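Local coordinates for protein 4-aminobutyrate transaminase (Acinetobacter baumannii, PDB 6WOP) that probably catalyses transfer of the amino group of 4-aminobutyrate to 2-oxoglutarate with pyridoxal 5'-phosphate as cofactor, as a class-III aminotransferase, at residues 28-33 / 57-62; 32-37 / 394-399; 53-58 / 268-273; 106-111 / 275-280. One frame throughout, in Å; residues are numbered along the deposited sequence.

Contact 1: residues 28-33 / 57-62; sequences AEKAEN and GHRHPK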
loop_
_atom_site.group_PDB
_atom_site.type_symbol
_atom_site.label_atom_id
_atom_site.label_comp_id
_atom_site.label_asym_id
_atom_site.label_seq_id
_atom_site.Cartn_x
_atom_site.Cartn_y
_atom_site.Cartn_z
ATOM N N ALA A 28 25.196 -9.814 -31.837
ATOM C CA ALA A 28 25.447 -8.741 -32.776
ATOM C C ALA A 28 26.937 -8.411 -32.816
ATOM O O ALA A 28 27.616 -8.305 -31.781
ATOM C CB ALA A 28 24.657 -7.494 -32.403
ATOM N N GLU A 29 27.435 -8.231 -34.025
ATOM C CA GLU A 29 28.806 -7.787 -34.229
ATOM C C GLU A 29 28.889 -6.359 -34.755
ATOM O O GLU A 29 29.811 -5.620 -34.399
ATOM C CB GLU A 29 29.508 -8.750 -35.204
ATOM C CG GLU A 29 30.856 -8.279 -35.650
ATOM C CD GLU A 29 31.896 -8.415 -34.581
ATOM O OE1 GLU A 29 31.816 -9.397 -33.820
ATOM O OE2 GLU A 29 32.796 -7.544 -34.520
ATOM N N LYS A 30 27.909 -5.932 -35.537
ATOM C CA LYS A 30 27.941 -4.614 -36.154
ATOM C C LYS A 30 26.524 -4.327 -36.626
ATOM O O LYS A 30 25.784 -5.261 -36.945
ATOM C CB LYS A 30 28.936 -4.581 -37.371
ATOM C CG LYS A 30 28.989 -3.247 -37.979
ATOM C CD LYS A 30 30.127 -3.128 -39.007
ATOM C CE LYS A 30 30.472 -1.642 -39.288
ATOM N NZ LYS A 30 31.478 -1.504 -40.418
ATOM N N ALA A 31 26.151 -3.051 -36.674
ATOM C CA ALA A 31 24.829 -2.710 -37.182
ATOM C C ALA A 31 24.936 -1.345 -37.836
ATOM O O ALA A 31 25.742 -0.517 -37.410
ATOM C CB ALA A 31 23.742 -2.691 -36.078
ATOM N N GLU A 32 24.178 -1.136 -38.904
ATOM C CA GLU A 32 24.229 0.164 -39.574
ATOM C C GLU A 32 22.928 0.350 -40.337
ATOM O O GLU A 32 22.598 -0.456 -41.238
ATOM C CB GLU A 32 25.464 0.318 -40.514
ATOM C CG GLU A 32 25.751 1.847 -40.838
ATOM C CD GLU A 32 27.138 2.099 -41.450
ATOM O OE1 GLU A 32 28.031 1.291 -41.234
ATOM O OE2 GLU A 32 27.302 3.099 -42.164
ATOM N N ASN A 33 22.260 1.474 -40.039
ATOM C CA ASN A 33 20.960 1.860 -40.594
ATOM C C ASN A 33 19.986 0.731 -40.250
ATOM O O ASN A 33 19.642 0.579 -39.064
ATOM C CB ASN A 33 21.017 2.212 -42.112
ATOM C CG ASN A 33 19.650 2.818 -42.652
ATOM O OD1 ASN A 33 18.672 2.996 -41.894
ATOM N ND2 ASN A 33 19.605 3.126 -43.913
ATOM N N GLY A 57 17.778 4.831 -37.427
ATOM C CA GLY A 57 18.644 3.745 -37.841
ATOM C C GLY A 57 19.830 3.583 -36.911
ATOM O O GLY A 57 20.194 4.486 -36.160
ATOM N N HIS A 58 20.429 2.377 -36.941
ATOM C CA HIS A 58 21.674 2.133 -36.206
ATOM C C HIS A 58 22.773 3.065 -36.714
ATOM O O HIS A 58 23.036 3.134 -37.924
ATOM C CB HIS A 58 22.137 0.700 -36.412
ATOM C CG HIS A 58 21.252 -0.346 -35.780
ATOM N ND1 HIS A 58 21.419 -0.779 -34.471
ATOM C CD2 HIS A 58 20.246 -1.081 -36.296
ATOM C CE1 HIS A 58 20.552 -1.746 -34.221
ATOM N NE2 HIS A 58 19.828 -1.950 -35.312
ATOM N N ARG A 59 23.434 3.768 -35.802
ATOM C CA ARG A 59 24.602 4.586 -36.152
ATOM C C ARG A 59 24.304 5.534 -37.319
ATOM O O ARG A 59 25.083 5.630 -38.276
ATOM C CB ARG A 59 25.830 3.693 -36.448
ATOM C CG ARG A 59 26.392 2.932 -35.159
ATOM C CD ARG A 59 27.414 1.832 -35.535
ATOM N NE ARG A 59 28.501 2.403 -36.360
ATOM C CZ ARG A 59 28.771 2.035 -37.609
ATOM N NH1 ARG A 59 28.071 1.047 -38.190
ATOM N NH2 ARG A 59 29.740 2.662 -38.264
ATOM N N HIS A 60 23.172 6.254 -37.230
ATOM C CA HIS A 60 22.918 7.292 -38.216
ATOM C C HIS A 60 24.119 8.231 -38.262
ATOM O O HIS A 60 24.600 8.668 -37.199
ATOM C CB HIS A 60 21.637 8.053 -37.845
ATOM C CG HIS A 60 21.230 9.072 -38.850
ATOM N ND1 HIS A 60 21.894 10.266 -38.990
ATOM C CD2 HIS A 60 20.226 9.080 -39.766
ATOM C CE1 HIS A 60 21.319 10.972 -39.954
ATOM N NE2 HIS A 60 20.290 10.285 -40.420
ATOM N N PRO A 61 24.633 8.570 -39.464
ATOM C CA PRO A 61 25.879 9.352 -39.536
ATOM C C PRO A 61 25.838 10.662 -38.784
ATOM O O PRO A 61 26.859 11.059 -38.199
ATOM C CB PRO A 61 26.053 9.599 -41.027
ATOM C CG PRO A 61 25.282 8.511 -41.704
ATOM C CD PRO A 61 24.131 8.189 -40.803
ATOM N N LYS A 62 24.722 11.383 -38.818
ATOM C CA LYS A 62 24.614 12.644 -38.106
ATOM C C LYS A 62 24.679 12.445 -36.592
ATOM O O LYS A 62 25.212 13.297 -35.874
ATOM C CB LYS A 62 23.319 13.367 -38.493
ATOM C CG LYS A 62 23.357 13.778 -39.958
ATOM C CD LYS A 62 23.771 15.207 -40.148
ATOM C CE LYS A 62 23.554 15.684 -41.556
ATOM N NZ LYS A 62 24.712 16.485 -42.031
HETATM O O HOH W 1 31.144 1.380 -40.782
#
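N33 and H58 form a single antiparallel, hydrogen-bonded beta bridge, which joins the residue just after strand 28-32 to the loop leading into helix 61-71. That strand is outermost, within its chain, in a mixed seven-stranded sheet. Two backbone bonds make the bridge: N33 N donates to H58 O at 2.8 Å, and H58 N donates to N33 O at 2.9 Å. G57 suits the position before H58, since its phi is positive and its CA packs close to N33 O.

The nonpolar part is a CH-pi contact. A31 CB lies over one face of the H58 imidazole, 3.5 Å from the ring centroid and 19° off its normal. Alanine offers only a methyl here, short enough for the strand to come close to the ring. N33 O meets the same ring at its edge, and H58 NE2 makes a weak hydrogen bond to D46.

Charged and polar groups gather at R59. Its chain bends at chi3 (55°), and this turns the guanidinium back onto the strand. NH1 donates to A31 O at 2.9 Å, with the oxygen close to the guanidinium plane. The same nitrogen forms a salt bridge to E32 OE1 at 3.1 Å, approaching from above a carboxylate turned 84° from the guanidinium. NE is held separately, by L71 O of the second subunit. K30 stretches out and crosses R59 at about a right angle. One water completes the group, accepting from K30 NZ at 2.9 Å and from R59 NH2 at 3.2 Å while donating to E32 OE1.

Contact 2: residues 32-37 / 394-399; sequences ENATIW and LYPLTI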
loop_
_atom_site.group_PDB
_atom_site.type_symbol
_atom_site.label_atom_id
_atom_site.label_comp_id
_atom_site.label_asym_id
_atom_site.label_seq_id
_atom_site.Cartn_x
_atom_site.Cartn_y
_atom_site.Cartn_z
ATOM N N GLU A 32 24.178 -1.136 -38.904
ATOM C CA GLU A 32 24.229 0.164 -39.574
ATOM C C GLU A 32 22.928 0.350 -40.337
ATOM O O GLU A 32 22.598 -0.456 -41.238
ATOM C CB GLU A 32 25.464 0.318 -40.514
ATOM C CG GLU A 32 25.751 1.847 -40.838
ATOM C CD GLU A 32 27.138 2.099 -41.450
ATOM O OE1 GLU A 32 28.031 1.291 -41.234
ATOM O OE2 GLU A 32 27.302 3.099 -42.164
ATOM N N ASN A 33 22.260 1.474 -40.039
ATOM C CA ASN A 33 20.960 1.860 -40.594
ATOM C C ASN A 33 19.986 0.731 -40.250
ATOM O O ASN A 33 19.642 0.579 -39.064
ATOM C CB ASN A 33 21.017 2.212 -42.112
ATOM C CG ASN A 33 19.650 2.818 -42.652
ATOM O OD1 ASN A 33 18.672 2.996 -41.894
ATOM N ND2 ASN A 33 19.605 3.126 -43.913
ATOM N N ALA A 34 19.583 -0.099 -41.220
ATOM C CA ALA A 34 18.662 -1.204 -40.930
ATOM C C ALA A 34 19.311 -2.569 -41.200
ATOM O O ALA A 34 18.604 -3.554 -41.465
ATOM C CB ALA A 34 17.367 -1.053 -41.758
ATOM N N THR A 35 20.642 -2.638 -41.201
ATOM C CA THR A 35 21.395 -3.879 -41.389
ATOM C C THR A 35 22.123 -4.245 -40.097
ATOM O O THR A 35 22.801 -3.387 -39.511
ATOM C CB THR A 35 22.419 -3.681 -42.504
ATOM O OG1 THR A 35 21.715 -3.093 -43.627
ATOM C CG2 THR A 35 23.024 -5.042 -42.965
ATOM N N ILE A 36 22.016 -5.507 -39.671
ATOM C CA ILE A 36 22.724 -6.012 -38.487
ATOM C C ILE A 36 23.513 -7.229 -38.913
ATOM O O ILE A 36 23.009 -8.045 -39.698
ATOM C CB ILE A 36 21.737 -6.424 -37.357
ATOM C CG1 ILE A 36 20.819 -5.261 -36.969
ATOM C CG2 ILE A 36 22.546 -6.974 -36.102
ATOM C CD1 ILE A 36 19.546 -5.806 -36.220
ATOM N N TRP A 37 24.749 -7.357 -38.416
ATOM C CA TRP A 37 25.604 -8.497 -38.770
ATOM C C TRP A 37 25.907 -9.293 -37.516
ATOM O O TRP A 37 26.134 -8.704 -36.453
ATOM C CB TRP A 37 26.949 -8.065 -39.372
ATOM C CG TRP A 37 26.885 -7.502 -40.758
ATOM C CD1 TRP A 37 27.050 -8.179 -41.935
ATOM C CD2 TRP A 37 26.661 -6.134 -41.103
ATOM N NE1 TRP A 37 26.908 -7.321 -42.995
ATOM C CE2 TRP A 37 26.712 -6.048 -42.516
ATOM C CE3 TRP A 37 26.446 -4.965 -40.355
ATOM C CZ2 TRP A 37 26.532 -4.834 -43.204
ATOM C CZ3 TRP A 37 26.289 -3.725 -41.034
ATOM C CH2 TRP A 37 26.343 -3.682 -42.449
ATOM N N LEU A 394 8.889 -2.347 -36.617
ATOM C CA LEU A 394 9.626 -1.215 -36.064
ATOM C C LEU A 394 10.928 -0.944 -36.806
ATOM O O LEU A 394 11.946 -0.524 -36.187
ATOM C CB LEU A 394 9.919 -1.482 -34.593
ATOM C CG LEU A 394 8.624 -1.396 -33.796
ATOM C CD1 LEU A 394 8.857 -2.010 -32.337
ATOM C CD2 LEU A 394 8.188 0.056 -33.738
ATOM N N TYR A 395 10.939 -1.202 -38.141
ATOM C CA TYR A 395 12.105 -0.938 -38.979
ATOM C C TYR A 395 12.524 0.510 -38.835
ATOM O O TYR A 395 11.652 1.368 -38.662
ATOM C CB TYR A 395 11.731 -1.199 -40.428
ATOM C CG TYR A 395 10.349 -0.600 -40.788
ATOM C CD1 TYR A 395 10.213 0.718 -41.214
ATOM C CD2 TYR A 395 9.199 -1.377 -40.717
ATOM C CE1 TYR A 395 8.914 1.251 -41.549
ATOM C CE2 TYR A 395 7.952 -0.887 -41.027
ATOM C CZ TYR A 395 7.813 0.410 -41.460
ATOM O OH TYR A 395 6.559 0.840 -41.759
ATOM N N PRO A 396 13.820 0.840 -38.958
ATOM C CA PRO A 396 14.219 2.249 -39.024
ATOM C C PRO A 396 13.483 2.971 -40.125
ATOM O O PRO A 396 13.271 2.402 -41.198
ATOM C CB PRO A 396 15.744 2.163 -39.337
ATOM C CG PRO A 396 16.171 0.911 -38.545
ATOM C CD PRO A 396 14.974 -0.063 -38.803
ATOM N N LEU A 397 13.084 4.242 -39.859
ATOM C CA LEU A 397 12.402 5.049 -40.879
ATOM C C LEU A 397 13.356 5.453 -42.007
ATOM O O LEU A 397 12.897 5.909 -43.086
ATOM C CB LEU A 397 11.851 6.313 -40.250
ATOM C CG LEU A 397 10.854 6.079 -39.099
ATOM C CD1 LEU A 397 10.273 7.426 -38.576
ATOM C CD2 LEU A 397 9.718 5.165 -39.608
ATOM N N THR A 398 14.631 5.251 -41.774
ATOM C CA THR A 398 15.702 5.500 -42.747
ATOM C C THR A 398 16.017 4.265 -43.615
ATOM O O THR A 398 16.972 4.308 -44.413
ATOM C CB THR A 398 16.959 5.918 -41.976
ATOM O OG1 THR A 398 17.252 4.922 -40.975
ATOM C CG2 THR A 398 16.775 7.269 -41.247
ATOM N N ILE A 399 15.293 3.160 -43.448
ATOM C CA ILE A 399 15.650 1.922 -44.183
ATOM C C ILE A 399 15.628 2.187 -45.699
ATOM O O ILE A 399 14.713 2.851 -46.213
ATOM C CB ILE A 399 14.702 0.757 -43.761
ATOM C CG1 ILE A 399 15.161 -0.530 -44.455
ATOM C CG2 ILE A 399 13.230 1.036 -44.135
ATOM C CD1 ILE A 399 14.456 -1.767 -43.901
#
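The carboxamide of N33 and T398 face each other with two hydrogen bonds, one at each end of the amide. T398 OG1 donates to N33 OD1 at 2.6 Å, from 36° above the plane of the asparagine carbonyl. N33 ND2 in turn donates to T398 O at 2.9 Å. That oxygen lies almost in the N33 amide plane, yet the nitrogen stands 54° above the plane of the T398 carbonyl, so the two flat groups are strongly turned against each other. T398 chi1 of 54° sets OG1 between its own backbone N and carbonyl carbon, the position from which the hydroxyl reaches OD1.

N33 and A34 are the corner residues of a type II' turn, the two-residue end of the hairpin between strands 28-32 and 35-38. Asparagine suits the first corner because it tolerates positive phi. At the second, A34 directs CB at I399, 3.5 Å from CG1, and also touches P396 CD at 3.9 Å. P396 CG packs against N33 O. Proline and I399 are the ends of a type I turn closed by I399 N to P396 O, which brings both side chains to the alanine methyl, while F404 of helix 401-416 packs on I399.

A donor and an acceptor thus meet their complements at the two ends of one amide, which fixes its rotation and distinguishes OD1 from ND2; the small apolar patch beside it needs only shape to fit.

Contact 3: residues 53-58 / 268-273; sequences VLNTGH and AKSLGG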
loop_
_atom_site.group_PDB
_atom_site.type_symbol
_atom_site.label_atom_id
_atom_site.label_comp_id
_atom_site.label_asym_id
_atom_site.label_seq_id
_atom_site.Cartn_x
_atom_site.Cartn_y
_atom_site.Cartn_z
ATOM N N VAL A 53 13.689 1.989 -30.906
ATOM C CA VAL A 53 14.730 2.927 -30.467
ATOM C C VAL A 53 15.477 3.552 -31.634
ATOM O O VAL A 53 16.123 4.613 -31.461
ATOM C CB VAL A 53 15.719 2.214 -29.508
ATOM C CG1 VAL A 53 16.848 3.142 -29.074
ATOM C CG2 VAL A 53 14.953 1.705 -28.245
ATOM N N LEU A 54 15.388 2.971 -32.825
ATOM C CA LEU A 54 16.253 3.378 -33.933
ATOM C C LEU A 54 15.420 3.858 -35.113
ATOM O O LEU A 54 15.653 3.446 -36.267
ATOM C CB LEU A 54 17.176 2.205 -34.343
ATOM C CG LEU A 54 17.969 1.829 -33.072
ATOM C CD1 LEU A 54 18.493 0.440 -33.226
ATOM C CD2 LEU A 54 19.097 2.887 -32.892
ATOM N N ASN A 55 14.497 4.804 -34.863
ATOM C CA ASN A 55 13.747 5.366 -35.993
ATOM C C ASN A 55 14.678 6.005 -37.012
ATOM O O ASN A 55 14.363 6.005 -38.210
ATOM C CB ASN A 55 12.731 6.393 -35.498
ATOM C CG ASN A 55 11.552 5.711 -34.718
ATOM O OD1 ASN A 55 11.426 4.430 -34.659
ATOM N ND2 ASN A 55 10.744 6.553 -34.045
ATOM N N THR A 56 15.819 6.535 -36.566
ATOM C CA THR A 56 16.871 7.108 -37.437
ATOM C C THR A 56 17.931 6.085 -37.839
ATOM O O THR A 56 18.906 6.457 -38.512
ATOM C CB THR A 56 17.547 8.308 -36.713
ATOM O OG1 THR A 56 17.919 7.979 -35.368
ATOM C CG2 THR A 56 16.601 9.436 -36.655
ATOM N N GLY A 57 17.778 4.831 -37.427
ATOM C CA GLY A 57 18.644 3.745 -37.841
ATOM C C GLY A 57 19.830 3.583 -36.911
ATOM O O GLY A 57 20.194 4.486 -36.160
ATOM N N HIS A 58 20.429 2.377 -36.941
ATOM C CA HIS A 58 21.674 2.133 -36.206
ATOM C C HIS A 58 22.773 3.065 -36.714
ATOM O O HIS A 58 23.036 3.134 -37.924
ATOM C CB HIS A 58 22.137 0.700 -36.412
ATOM C CG HIS A 58 21.252 -0.346 -35.780
ATOM N ND1 HIS A 58 21.419 -0.779 -34.471
ATOM C CD2 HIS A 58 20.246 -1.081 -36.296
ATOM C CE1 HIS A 58 20.552 -1.746 -34.221
ATOM N NE2 HIS A 58 19.828 -1.950 -35.312
ATOM N N ALA A 268 11.037 8.626 -24.857
ATOM C CA ALA A 268 12.333 7.967 -24.688
ATOM C C ALA A 268 12.682 7.275 -26.000
ATOM O O ALA A 268 12.303 7.781 -27.064
ATOM C CB ALA A 268 12.305 6.962 -23.534
ATOM N N LYS A 269 13.352 6.113 -25.924
ATOM C CA LYS A 269 13.652 5.269 -27.075
ATOM C C LYS A 269 14.208 6.106 -28.229
ATOM O O LYS A 269 15.364 6.527 -28.174
ATOM C CB LYS A 269 12.408 4.461 -27.470
ATOM C CG LYS A 269 12.114 3.293 -26.437
ATOM C CD LYS A 269 10.972 2.439 -26.921
ATOM C CE LYS A 269 10.656 1.289 -25.945
ATOM N NZ LYS A 269 11.158 0.051 -26.458
ATOM N N SER A 270 13.406 6.366 -29.273
ATOM C CA SER A 270 14.062 6.960 -30.431
ATOM C C SER A 270 14.420 8.432 -30.224
ATOM O O SER A 270 15.196 8.968 -31.027
ATOM C CB SER A 270 13.188 6.778 -31.670
ATOM O OG SER A 270 13.459 5.526 -32.291
ATOM N N LEU A 271 13.963 9.070 -29.125
ATOM C CA LEU A 271 14.475 10.384 -28.712
ATOM C C LEU A 271 16.000 10.395 -28.852
ATOM O O LEU A 271 16.573 11.356 -29.356
ATOM C CB LEU A 271 14.093 10.676 -27.245
ATOM C CG LEU A 271 14.765 11.894 -26.618
ATOM C CD1 LEU A 271 14.349 13.231 -27.262
ATOM C CD2 LEU A 271 14.410 11.960 -25.030
ATOM N N GLY A 272 16.663 9.341 -28.413
ATOM C CA GLY A 272 18.117 9.325 -28.280
ATOM C C GLY A 272 18.813 8.616 -29.436
ATOM O O GLY A 272 20.063 8.545 -29.455
ATOM N N GLY A 273 18.037 8.070 -30.369
ATOM C CA GLY A 273 18.636 7.412 -31.564
ATOM C C GLY A 273 19.649 6.322 -31.258
ATOM O O GLY A 273 20.560 6.075 -32.068
HETATM O O HOH W 2 20.265 6.827 -34.803
HETATM O O HOH W 3 15.638 7.738 -33.506
#
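K269 packs against V53 just ahead of a short 3-10 turn, 270-272, in the sequence K-S-L-G-G; its place is consistent with that of the cofactor-binding lysine of class-III aminotransferases. The two side chains cross at about a right angle, with K269 CG 3.7 Å from V53 CG2, so the long aliphatic stem of lysine serves as an apolar surface. Its NZ is bonded to I51 O, with a weak further bond to T298 of the second subunit.

S270 follows, and its CA makes a CA-H...O contact of 3.3 Å with V53 O. As a small residue with a hydroxyl it can also serve the type I turn from L54 to G57: N55 N points to S270 OG, which is bonded to A52 O as well, although the place of OG in the model is less sure. S270 O takes a water at 2.8 Å, which accepts a longer bond from T56 N.

G273 leaves the 3-10 turn with positive phi, a conformation that favours glycine, and the bare CA comes within 3.9 Å of T56 OG1. L54 CD2 rests on G273 O. A second water accepts from T56 OG1 at 2.7 Å and donates to both G57 O and G273 O, the latter at 2.9 Å.

Contact 4: residues 106-111 / 275-280; sequences AAFFTT and FPISGV
F108 meets segment 275-280 with the inner part of its side chain, CB to CD1. Its CB lies 3.5 Å from S278 O and, more loosely, 4.3 Å from I277 CD1. From there chi1 of -61° sends CG beside the backbone N, and CD1 comes to 3.4 Å from S278 O, which sits at the ring edge near its plane. CD1 also passes 4.0 Å from G279 CA. G279 is the non-hydrogen-bonded partner of F108, and glycine suits the place because CD1 of F108 lies where a side chain would begin. Farther out the ring packs on L90 and A91 of helix 85-97 and meets Y87 edge-to-face.

On the opposite face F109 CB touches S278 OG, and CE2 packs 4.0 Å from V280 CG2. S278 is small enough to sit beside F109 CB, and its hydroxyl gives a weak bond to T111 O.

The backbones are joined by paired bonds at A107 with V280 and at F109 with S278, the last pair including S278 N to F109 O at 3.2 Å. Strand 278-283 thus runs antiparallel to strand 104-109, outermost within this chain, and to 264-267 on its other side, the single reversed strand characteristic of the seven-stranded large-domain sheet of fold-type I pyridoxal-phosphate enzymes.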
loop_
_atom_site.group_PDB
_atom_site.type_symbol
_atom_site.label_atom_id
_atom_site.label_comp_id
_atom_site.label_asym_id
_atom_site.label_seq_id
_atom_site.Cartn_x
_atom_site.Cartn_y
_atom_site.Cartn_z
ATOM N N ALA A 106 10.158 21.196 -20.133
ATOM C CA ALA A 106 10.591 19.820 -20.306
ATOM C C ALA A 106 11.763 19.539 -19.379
ATOM O O ALA A 106 12.558 20.424 -19.052
ATOM C CB ALA A 106 11.048 19.508 -21.765
ATOM N N ALA A 107 11.914 18.281 -19.011
ATOM C CA ALA A 107 13.103 17.864 -18.290
ATOM C C ALA A 107 13.485 16.502 -18.823
ATOM O O ALA A 107 12.621 15.785 -19.318
ATOM C CB ALA A 107 12.813 17.692 -16.787
ATOM N N PHE A 108 14.751 16.126 -18.668
ATOM C CA PHE A 108 15.256 14.866 -19.244
ATOM C C PHE A 108 15.711 13.953 -18.129
ATOM O O PHE A 108 16.288 14.417 -17.133
ATOM C CB PHE A 108 16.429 15.156 -20.238
ATOM C CG PHE A 108 15.960 16.008 -21.363
ATOM C CD1 PHE A 108 15.064 15.486 -22.259
ATOM C CD2 PHE A 108 16.245 17.367 -21.410
ATOM C CE1 PHE A 108 14.493 16.268 -23.239
ATOM C CE2 PHE A 108 15.683 18.158 -22.408
ATOM C CZ PHE A 108 14.828 17.614 -23.319
ATOM N N PHE A 109 15.399 12.664 -18.290
ATOM C CA PHE A 109 15.886 11.636 -17.375
ATOM C C PHE A 109 16.666 10.631 -18.201
ATOM O O PHE A 109 17.256 11.026 -19.230
ATOM C CB PHE A 109 14.675 11.039 -16.643
ATOM C CG PHE A 109 13.886 12.107 -15.992
ATOM C CD1 PHE A 109 14.355 12.684 -14.801
ATOM C CD2 PHE A 109 12.738 12.599 -16.570
ATOM C CE1 PHE A 109 13.653 13.717 -14.184
ATOM C CE2 PHE A 109 12.043 13.661 -15.953
ATOM C CZ PHE A 109 12.537 14.209 -14.788
ATOM N N THR A 110 16.700 9.367 -17.770
ATOM C CA THR A 110 17.486 8.381 -18.520
ATOM C C THR A 110 16.638 7.315 -19.188
ATOM O O THR A 110 16.858 7.023 -20.371
ATOM C CB THR A 110 18.528 7.722 -17.628
ATOM O OG1 THR A 110 19.269 8.748 -16.938
ATOM C CG2 THR A 110 19.547 6.898 -18.487
ATOM N N THR A 111 15.702 6.690 -18.466
ATOM C CA THR A 111 14.961 5.572 -19.044
ATOM C C THR A 111 13.502 5.917 -19.349
ATOM O O THR A 111 12.921 6.870 -18.805
ATOM C CB THR A 111 14.985 4.369 -18.088
ATOM O OG1 THR A 111 14.283 4.760 -16.903
ATOM C CG2 THR A 111 16.444 3.941 -17.713
ATOM N N PHE A 275 20.978 5.985 -27.822
ATOM C CA PHE A 275 21.731 6.304 -26.600
ATOM C C PHE A 275 20.758 6.577 -25.452
ATOM O O PHE A 275 19.687 7.139 -25.695
ATOM C CB PHE A 275 22.591 7.552 -26.811
ATOM C CG PHE A 275 23.684 7.359 -27.857
ATOM C CD1 PHE A 275 23.429 7.551 -29.192
ATOM C CD2 PHE A 275 24.952 6.952 -27.459
ATOM C CE1 PHE A 275 24.416 7.303 -30.182
ATOM C CE2 PHE A 275 25.979 6.718 -28.451
ATOM C CZ PHE A 275 25.686 6.898 -29.796
ATOM N N PRO A 276 21.125 6.275 -24.203
ATOM C CA PRO A 276 20.105 6.318 -23.115
ATOM C C PRO A 276 19.743 7.745 -22.739
ATOM O O PRO A 276 20.575 8.504 -22.201
ATOM C CB PRO A 276 20.775 5.580 -21.951
ATOM C CG PRO A 276 21.719 4.609 -22.624
ATOM C CD PRO A 276 22.268 5.423 -23.824
ATOM N N ILE A 277 18.466 8.081 -22.967
ATOM C CA ILE A 277 17.880 9.328 -22.490
ATOM C C ILE A 277 16.370 9.177 -22.573
ATOM O O ILE A 277 15.856 8.439 -23.420
ATOM C CB ILE A 277 18.369 10.525 -23.353
ATOM C CG1 ILE A 277 17.783 11.862 -22.871
ATOM C CG2 ILE A 277 18.002 10.318 -24.845
ATOM C CD1 ILE A 277 18.506 13.162 -23.454
ATOM N N SER A 278 15.649 9.974 -21.768
ATOM C CA SER A 278 14.176 10.026 -21.737
ATOM C C SER A 278 13.782 11.453 -21.420
ATOM O O SER A 278 14.649 12.307 -21.184
ATOM C CB SER A 278 13.585 9.096 -20.671
ATOM O OG SER A 278 13.895 9.592 -19.373
ATOM N N GLY A 279 12.464 11.758 -21.488
ATOM C CA GLY A 279 12.064 13.077 -21.020
ATOM C C GLY A 279 10.573 13.159 -20.763
ATOM O O GLY A 279 9.813 12.278 -21.145
ATOM N N VAL A 280 10.175 14.272 -20.159
ATOM C CA VAL A 280 8.782 14.593 -19.878
ATOM C C VAL A 280 8.630 16.010 -20.340
ATOM O O VAL A 280 9.449 16.857 -19.962
ATOM C CB VAL A 280 8.418 14.517 -18.383
ATOM C CG1 VAL A 280 6.975 14.935 -18.182
ATOM C CG2 VAL A 280 8.601 13.096 -17.860
#

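In the fold
Starting from the N terminus, the chain turns through the hairpin of strands 28-32 and 35-38 and soon returns at 57-62, so contact 1 closes a short loop. Contact 2 starts from the same hairpin but closes only near the C terminus, at 394-399, and its long loop encloses contacts 3 and 4. These two cross, since 53-58, 106-111, 268-273 and 275-280 alternate in order. Contact 3 begins on 53-58, overlapping contact 1 at G57 and H58, and joins that loop to the one before strand 278-283; contact 4 then sets that strand in the large-domain sheet. L397 N and N55 O link contacts 2 and 3, while contacts 1, 3 and 4 all touch the second subunit.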